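Local coordinates for ABC transporter, periplasmic substrate-binding protein (Thermotoga maritima, PDB 2HPG) that probably binds a solute in the periplasm and delivers it to a tripartite ATP-independent (TRAP) membrane transporter, at residues Trp137-Pro149 against Val197-Asn209. Numbering follows the deposited sequence.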
ATOM      1  N   TRP A 137      -6.180  -2.445  -4.190  1.00 17.53           N
ATOM      2  CA  TRP A 137      -6.231  -2.680  -2.752  1.00 17.05           C
ATOM      3  C   TRP A 137      -5.531  -1.502  -2.134  1.00 17.50           C
ATOM      4  O   TRP A 137      -4.329  -1.343  -2.287  1.00 17.13           O
ATOM      5  CB  TRP A 137      -5.540  -4.004  -2.399  1.00 16.42           C
ATOM      6  CG  TRP A 137      -6.389  -5.175  -2.780  1.00 15.52           C
ATOM      7  CD1 TRP A 137      -6.626  -5.642  -4.039  1.00 15.35           C
ATOM      8  CD2 TRP A 137      -7.147  -6.006  -1.894  1.00 15.27           C
ATOM      9  NE1 TRP A 137      -7.501  -6.700  -3.991  1.00 15.90           N
ATOM     10  CE2 TRP A 137      -7.826  -6.949  -2.681  1.00 14.92           C
ATOM     11  CE3 TRP A 137      -7.323  -6.036  -0.508  1.00 15.26           C
ATOM     12  CZ2 TRP A 137      -8.665  -7.929  -2.122  1.00 16.09           C
ATOM     13  CZ3 TRP A 137      -8.152  -7.005   0.041  1.00 15.39           C
ATOM     14  CH2 TRP A 137      -8.807  -7.937  -0.764  1.00 15.74           C
ATOM     15  N   VAL A 138      -6.306  -0.649  -1.477  1.00 18.41           N
ATOM     16  CA  VAL A 138      -5.805   0.632  -1.006  1.00 18.88           C
ATOM     17  C   VAL A 138      -6.033   0.753   0.504  1.00 19.12           C
ATOM     18  O   VAL A 138      -7.126   0.498   1.000  1.00 18.90           O
ATOM     19  CB  VAL A 138      -6.479   1.772  -1.832  1.00 18.80           C
ATOM     20  CG1 VAL A 138      -6.391   3.096  -1.155  1.00 19.22           C
ATOM     21  CG2 VAL A 138      -5.830   1.830  -3.237  1.00 19.51           C
ATOM     22  N   GLN A 139      -4.970   1.096   1.237  1.00 19.29           N
ATOM     23  CA  GLN A 139      -5.079   1.242   2.686  1.00 19.38           C
ATOM     24  C   GLN A 139      -5.431   2.664   3.095  1.00 19.44           C
ATOM     25  O   GLN A 139      -5.781   2.911   4.248  1.00 20.16           O
ATOM     26  CB  GLN A 139      -3.786   0.807   3.355  1.00 19.99           C
ATOM     27  CG  GLN A 139      -3.676  -0.687   3.531  1.00 20.31           C
ATOM     28  CD  GLN A 139      -2.432  -1.069   4.251  1.00 20.66           C
ATOM     29  OE1 GLN A 139      -2.205  -0.615   5.367  1.00 23.15           O
ATOM     30  NE2 GLN A 139      -1.594  -1.883   3.613  1.00 21.57           N
ATOM     31  N   GLY A 140      -5.350   3.610   2.160  1.00 18.50           N
ATOM     32  CA  GLY A 140      -5.724   4.981   2.438  1.00 18.20           C
ATOM     33  C   GLY A 140      -4.541   5.913   2.506  1.00 16.68           C
ATOM     34  O   GLY A 140      -3.401   5.484   2.334  1.00 16.56           O
ATOM     35  N   TYR A 141      -4.832   7.187   2.761  1.00 16.53           N
ATOM     36  CA  TYR A 141      -3.818   8.231   2.851  1.00 15.16           C
ATOM     37  C   TYR A 141      -3.118   8.225   4.183  1.00 15.48           C
ATOM     38  O   TYR A 141      -3.747   8.094   5.234  1.00 14.61           O
ATOM     39  CB  TYR A 141      -4.430   9.617   2.666  1.00 16.00           C
ATOM     40  CG  TYR A 141      -4.944   9.807   1.293  1.00 15.86           C
ATOM     41  CD1 TYR A 141      -4.110  10.256   0.276  1.00 14.76           C
ATOM     42  CD2 TYR A 141      -6.230   9.434   0.969  1.00 16.83           C
ATOM     43  CE1 TYR A 141      -4.576  10.396  -0.996  1.00 14.49           C
ATOM     44  CE2 TYR A 141      -6.699   9.578  -0.299  1.00 16.10           C
ATOM     45  CZ  TYR A 141      -5.866  10.060  -1.275  1.00 15.96           C
ATOM     46  OH  TYR A 141      -6.341  10.181  -2.551  1.00 16.88           O
ATOM     47  N   ARG A 142      -1.819   8.441   4.107  1.00 14.82           N
ATOM     48  CA  ARG A 142      -0.968   8.527   5.264  1.00 15.18           C
ATOM     49  C   ARG A 142      -0.645   9.978   5.544  1.00 14.72           C
ATOM     50  O   ARG A 142      -0.494  10.794   4.617  1.00 13.08           O
ATOM     51  CB  ARG A 142       0.292   7.695   5.029  1.00 15.11           C
ATOM     52  CG  ARG A 142      -0.044   6.223   5.025  1.00 16.25           C
ATOM     53  CD  ARG A 142       1.006   5.340   4.455  1.00 18.11           C
ATOM     54  NE  ARG A 142       2.173   5.181   5.324  1.00 20.25           N
ATOM     55  CZ  ARG A 142       2.532   4.070   5.976  1.00 18.76           C
ATOM     56  NH1 ARG A 142       1.822   2.965   5.908  1.00 18.50           N
ATOM     57  NH2 ARG A 142       3.655   4.070   6.678  1.00 19.77           N
ATOM     58  N   HIS A 143      -0.561  10.297   6.838  1.00 13.72           N
ATOM     59  CA  HIS A 143      -0.366  11.667   7.324  1.00 13.33           C
ATOM     60  C   HIS A 143       0.738  11.625   8.365  1.00 12.61           C
ATOM     61  O   HIS A 143       1.028  10.563   8.879  1.00 12.17           O
ATOM     62  CB  HIS A 143      -1.672  12.179   7.968  1.00 14.25           C
ATOM     63  CG  HIS A 143      -2.849  12.184   7.035  1.00 11.40           C
ATOM     64  ND1 HIS A 143      -2.847  12.868   5.840  1.00 12.52           N
ATOM     65  CD2 HIS A 143      -4.060  11.580   7.126  1.00 12.19           C
ATOM     66  CE1 HIS A 143      -4.004  12.672   5.223  1.00 13.92           C
ATOM     67  NE2 HIS A 143      -4.767  11.912   5.993  1.00 12.62           N
ATOM     68  N   PHE A 144       1.363  12.749   8.668  1.00 13.03           N
ATOM     69  CA  PHE A 144       2.413  12.764   9.688  1.00 13.36           C
ATOM     70  C   PHE A 144       1.822  12.687  11.105  1.00 13.49           C
ATOM     71  O   PHE A 144       0.825  13.346  11.369  1.00 13.21           O
ATOM     72  CB  PHE A 144       3.262  14.016   9.560  1.00 14.38           C
ATOM     73  CG  PHE A 144       4.224  13.972   8.414  1.00 14.20           C
ATOM     74  CD1 PHE A 144       5.383  13.234   8.505  1.00 15.88           C
ATOM     75  CD2 PHE A 144       3.949  14.626   7.246  1.00 16.24           C
ATOM     76  CE1 PHE A 144       6.280  13.180   7.451  1.00 16.61           C
ATOM     77  CE2 PHE A 144       4.829  14.584   6.193  1.00 16.17           C
ATOM     78  CZ  PHE A 144       5.997  13.849   6.298  1.00 16.30           C
ATOM     79  N   VAL A 145       2.470  11.917  11.987  1.00 13.67           N
ATOM     80  CA  VAL A 145       2.033  11.746  13.366  1.00 14.40           C
ATOM     81  C   VAL A 145       3.231  12.174  14.200  1.00 14.95           C
ATOM     82  O   VAL A 145       4.268  11.521  14.180  1.00 14.24           O
ATOM     83  CB  VAL A 145       1.650  10.294  13.734  1.00 14.58           C
ATOM     84  CG1 VAL A 145       0.657  10.311  14.945  1.00 12.89           C
ATOM     85  CG2 VAL A 145       1.030   9.543  12.549  1.00 14.46           C
ATOM     86  N   THR A 146       3.085  13.293  14.906  1.00 17.16           N
ATOM     87  CA  THR A 146       4.214  13.989  15.527  1.00 17.49           C
ATOM     88  C   THR A 146       3.799  14.676  16.844  1.00 18.69           C
ATOM     89  O   THR A 146       2.641  14.647  17.219  1.00 19.58           O
ATOM     90  CB  THR A 146       4.715  15.086  14.587  1.00 17.88           C
ATOM     91  OG1 THR A 146       3.649  16.023  14.363  1.00 19.35           O
ATOM     92  CG2 THR A 146       5.191  14.506  13.209  1.00 15.26           C
ATOM     93  N   ASN A 147       4.768  15.267  17.543  1.00 19.70           N
ATOM     94  CA  ASN A 147       4.470  16.127  18.700  1.00 20.39           C
ATOM     95  C   ASN A 147       4.738  17.606  18.359  1.00 21.27           C
ATOM     96  O   ASN A 147       4.919  18.433  19.251  1.00 21.53           O
ATOM     97  CB  ASN A 147       5.244  15.678  19.950  1.00 19.93           C
ATOM     98  CG  ASN A 147       4.562  14.539  20.676  1.00 20.37           C
ATOM     99  OD1 ASN A 147       3.341  14.560  20.890  1.00 19.10           O
ATOM    100  ND2 ASN A 147       5.335  13.521  21.041  1.00 19.57           N
ATOM    101  N   LYS A 148       4.721  17.909  17.062  1.00 21.44           N
ATOM    102  CA  LYS A 148       4.926  19.245  16.521  1.00 22.16           C
ATOM    103  C   LYS A 148       4.036  19.351  15.293  1.00 21.83           C
ATOM    104  O   LYS A 148       4.069  18.460  14.450  1.00 22.06           O
ATOM    105  CB  LYS A 148       6.396  19.397  16.127  1.00 22.76           C
ATOM    106  CG  LYS A 148       6.743  20.668  15.409  1.00 24.36           C
ATOM    107  CD  LYS A 148       8.200  20.630  14.927  1.00 24.27           C
ATOM    108  CE  LYS A 148       8.526  21.837  14.098  1.00 25.50           C
ATOM    109  NZ  LYS A 148       9.928  21.766  13.579  1.00 28.30           N
ATOM    110  N   PRO A 149       3.206  20.410  15.182  1.00 22.10           N
ATOM    111  CA  PRO A 149       2.381  20.519  13.969  1.00 21.64           C
ATOM    112  C   PRO A 149       3.232  20.639  12.705  1.00 21.82           C
ATOM    113  O   PRO A 149       4.254  21.297  12.740  1.00 20.99           O
ATOM    114  CB  PRO A 149       1.605  21.819  14.161  1.00 22.05           C
ATOM    115  CG  PRO A 149       1.918  22.319  15.489  1.00 21.86           C
ATOM    116  CD  PRO A 149       2.969  21.507  16.127  1.00 21.88           C
ATOM    117  N   VAL A 197      12.838   7.982  17.977  1.00 20.91           N
ATOM    118  CA  VAL A 197      12.242   8.737  16.862  1.00 20.11           C
ATOM    119  C   VAL A 197      11.328   9.847  17.391  1.00 19.79           C
ATOM    120  O   VAL A 197      10.926   9.828  18.563  1.00 20.00           O
ATOM    121  CB  VAL A 197      11.432   7.840  15.856  1.00 20.63           C
ATOM    122  CG1 VAL A 197      12.324   6.749  15.260  1.00 20.53           C
ATOM    123  CG2 VAL A 197      10.200   7.242  16.511  1.00 18.48           C
ATOM    124  N   ASP A 198      11.000  10.800  16.519  1.00 18.79           N
ATOM    125  CA  ASP A 198      10.169  11.949  16.893  1.00 18.94           C
ATOM    126  C   ASP A 198       8.715  11.775  16.463  1.00 18.65           C
ATOM    127  O   ASP A 198       7.818  12.459  16.967  1.00 19.65           O
ATOM    128  CB  ASP A 198      10.695  13.224  16.255  1.00 18.80           C
ATOM    129  CG  ASP A 198      12.083  13.562  16.697  1.00 20.22           C
ATOM    130  OD1 ASP A 198      12.338  13.522  17.917  1.00 23.61           O
ATOM    131  OD2 ASP A 198      12.917  13.898  15.822  1.00 19.20           O
ATOM    132  N   GLY A 199       8.483  10.867  15.526  1.00 18.03           N
ATOM    133  CA  GLY A 199       7.135  10.655  15.002  1.00 17.06           C
ATOM    134  C   GLY A 199       7.104   9.587  13.937  1.00 15.65           C
ATOM    135  O   GLY A 199       8.068   8.837  13.747  1.00 16.11           O
ATOM    136  N   ALA A 200       5.968   9.502  13.263  1.00 15.43           N
ATOM    137  CA  ALA A 200       5.728   8.498  12.237  1.00 14.69           C
ATOM    138  C   ALA A 200       4.837   9.112  11.167  1.00 14.81           C
ATOM    139  O   ALA A 200       4.557  10.306  11.180  1.00 15.83           O
ATOM    140  CB  ALA A 200       5.061   7.253  12.842  1.00 14.26           C
ATOM    141  N   GLU A 201       4.421   8.299  10.205  1.00 13.94           N
ATOM    142  CA  GLU A 201       3.528   8.758   9.174  1.00 14.01           C
ATOM    143  C   GLU A 201       2.671   7.557   8.831  1.00 13.43           C
ATOM    144  O   GLU A 201       3.194   6.506   8.485  1.00 13.84           O
ATOM    145  CB  GLU A 201       4.322   9.324   7.988  1.00 14.37           C
ATOM    146  CG  GLU A 201       5.349   8.424   7.386  1.00 15.53           C
ATOM    147  CD  GLU A 201       4.810   7.464   6.352  1.00 17.24           C
ATOM    148  OE1 GLU A 201       5.397   6.380   6.188  1.00 18.02           O
ATOM    149  OE2 GLU A 201       3.803   7.777   5.710  1.00 18.80           O
ATOM    150  N   LEU A 202       1.369   7.675   9.061  1.00 13.22           N
ATOM    151  CA  LEU A 202       0.485   6.515   9.163  1.00 13.18           C
ATOM    152  C   LEU A 202      -0.939   6.903   8.792  1.00 12.55           C
ATOM    153  O   LEU A 202      -1.246   8.066   8.619  1.00 11.52           O
ATOM    154  CB  LEU A 202       0.483   5.979  10.609  1.00 14.20           C
ATOM    155  CG  LEU A 202       1.775   5.361  11.157  1.00 13.61           C
ATOM    156  CD1 LEU A 202       1.651   5.087  12.667  1.00 15.13           C
ATOM    157  CD2 LEU A 202       2.194   4.073  10.437  1.00 10.69           C
ATOM    158  N   THR A 203      -1.813   5.905   8.679  1.00 13.61           N
ATOM    159  CA  THR A 203      -3.240   6.134   8.582  1.00 13.54           C
ATOM    160  C   THR A 203      -3.837   6.293   9.986  1.00 14.88           C
ATOM    161  O   THR A 203      -3.195   5.948  10.961  1.00 15.42           O
ATOM    162  CB  THR A 203      -3.907   4.932   7.954  1.00 13.68           C
ATOM    163  OG1 THR A 203      -3.772   3.832   8.847  1.00 12.67           O
ATOM    164  CG2 THR A 203      -3.241   4.604   6.610  1.00 12.15           C
ATOM    165  N   TYR A 204      -5.066   6.812  10.073  1.00 14.96           N
ATOM    166  CA  TYR A 204      -5.738   6.987  11.359  1.00 15.53           C
ATOM    167  C   TYR A 204      -6.009   5.630  12.035  1.00 15.30           C
ATOM    168  O   TYR A 204      -5.950   5.512  13.257  1.00 15.67           O
ATOM    169  CB  TYR A 204      -7.051   7.763  11.168  1.00 15.82           C
ATOM    170  CG  TYR A 204      -6.915   9.286  11.029  1.00 15.65           C
ATOM    171  CD1 TYR A 204      -6.749  10.086  12.143  1.00 14.53           C
ATOM    172  CD2 TYR A 204      -6.991   9.916   9.782  1.00 15.41           C
ATOM    173  CE1 TYR A 204      -6.694  11.440  12.040  1.00 15.24           C
ATOM    174  CE2 TYR A 204      -6.916  11.296   9.674  1.00 14.95           C
ATOM    175  CZ  TYR A 204      -6.750  12.047  10.811  1.00 16.23           C
ATOM    176  OH  TYR A 204      -6.652  13.429  10.771  1.00 15.87           O
ATOM    177  N   ALA A 205      -6.326   4.607  11.249  1.00 16.59           N
ATOM    178  CA  ALA A 205      -6.505   3.238  11.780  1.00 16.28           C
ATOM    179  C   ALA A 205      -5.231   2.739  12.459  1.00 16.75           C
ATOM    180  O   ALA A 205      -5.278   2.194  13.555  1.00 16.09           O
ATOM    181  CB  ALA A 205      -6.913   2.280  10.656  1.00 17.05           C
ATOM    182  N   ASN A 206      -4.090   2.923  11.794  1.00 16.89           N
ATOM    183  CA  ASN A 206      -2.794   2.520  12.361  1.00 16.74           C
ATOM    184  C   ASN A 206      -2.557   3.253  13.672  1.00 16.31           C
ATOM    185  O   ASN A 206      -2.150   2.658  14.678  1.00 17.12           O
ATOM    186  CB  ASN A 206      -1.626   2.913  11.440  1.00 16.47           C
ATOM    187  CG  ASN A 206      -1.567   2.135  10.132  1.00 19.71           C
ATOM    188  OD1 ASN A 206      -2.082   1.019  10.007  1.00 23.02           O
ATOM    189  ND2 ASN A 206      -0.930   2.737   9.137  1.00 17.21           N
ATOM    190  N   VAL A 207      -2.776   4.566  13.656  1.00 15.57           N
ATOM    191  CA  VAL A 207      -2.532   5.388  14.845  1.00 15.33           C
ATOM    192  C   VAL A 207      -3.470   4.965  15.967  1.00 16.07           C
ATOM    193  O   VAL A 207      -3.046   4.794  17.110  1.00 17.09           O
ATOM    194  CB  VAL A 207      -2.717   6.890  14.565  1.00 14.85           C
ATOM    195  CG1 VAL A 207      -2.662   7.703  15.884  1.00 14.33           C
ATOM    196  CG2 VAL A 207      -1.653   7.382  13.558  1.00 14.08           C
ATOM    197  N   TYR A 208      -4.746   4.776  15.654  1.00 16.01           N
ATOM    198  CA  TYR A 208      -5.702   4.417  16.702  1.00 16.45           C
ATOM    199  C   TYR A 208      -5.465   3.004  17.284  1.00 16.84           C
ATOM    200  O   TYR A 208      -5.444   2.794  18.521  1.00 16.62           O
ATOM    201  CB  TYR A 208      -7.143   4.520  16.203  1.00 17.24           C
ATOM    202  CG  TYR A 208      -8.146   4.302  17.345  1.00 17.14           C
ATOM    203  CD1 TYR A 208      -8.433   5.317  18.229  1.00 18.66           C
ATOM    204  CD2 TYR A 208      -8.780   3.070  17.522  1.00 19.69           C
ATOM    205  CE1 TYR A 208      -9.332   5.125  19.289  1.00 18.50           C
ATOM    206  CE2 TYR A 208      -9.678   2.858  18.571  1.00 18.92           C
ATOM    207  CZ  TYR A 208      -9.948   3.904  19.450  1.00 20.28           C
ATOM    208  OH  TYR A 208     -10.849   3.750  20.511  1.00 23.15           O
ATOM    209  N   ASN A 209      -5.361   2.024  16.402  1.00 16.63           N
ATOM    210  CA  ASN A 209      -5.188   0.632  16.825  1.00 16.65           C
ATOM    211  C   ASN A 209      -3.847   0.413  17.536  1.00 16.49           C
ATOM    212  O   ASN A 209      -3.734  -0.461  18.370  1.00 16.28           O
ATOM    213  CB  ASN A 209      -5.331  -0.312  15.636  1.00 17.06           C
ATOM    214  CG  ASN A 209      -6.761  -0.384  15.118  1.00 18.47           C
ATOM    215  OD1 ASN A 209      -7.718  -0.300  15.891  1.00 21.11           O
ATOM    216  ND2 ASN A 209      -6.913  -0.565  13.818  1.00 21.20           N
TER
HETATM  217  O   HOH W   1       7.544  15.358  16.579  1.00 15.30           O
HETATM  218  O   HOH W   2       7.963  12.984  19.631  1.00 24.47           O
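The guanidinium of Arg142 has Leu202 CA over one face and the carboxylate of Glu201 at its edge, gripped side-on. Arg142 NE donates to Glu201 OE2 at 3.1 Å, almost straight at 174°. Arg142 NH2 reaches Glu201 OE1 at 2.9 Å. Both oxygens lie close to the guanidinium plane, yet the carboxylate is turned 43° against it, and NH2 meets OE1 from above the carboxylate plane. A bend at chi3 in Arg142 and another at chi2 in Glu201 bring the charged ends together. Obliquely, His143 CD2 meets Tyr204 CE2 at 3.8 Å, the ring planes 63° apart.

Strands 137-146 and 199-202 run antiparallel, with His143–Leu202 and Val145–Ala200 as hydrogen-bonded pairs. His143 and Val145 lie on one face of the sheet, Glu201 and Phe144 on the other. Val145 CG2 reaches Val207 CG2 at 3.6 Å, packing the first turn of helix 204-209 against the strand; Thr203 OG1 caps that helix by accepting from Asn206 N. Two waters bridge Asp198 O to Asn147.

Trp169 touches both Arg142 and Glu201. Buried and also held by Thr163 OG1 at OE1 and His224 NE2 at OE2, Glu201 probably fixes the guanidinium and offsets its charge.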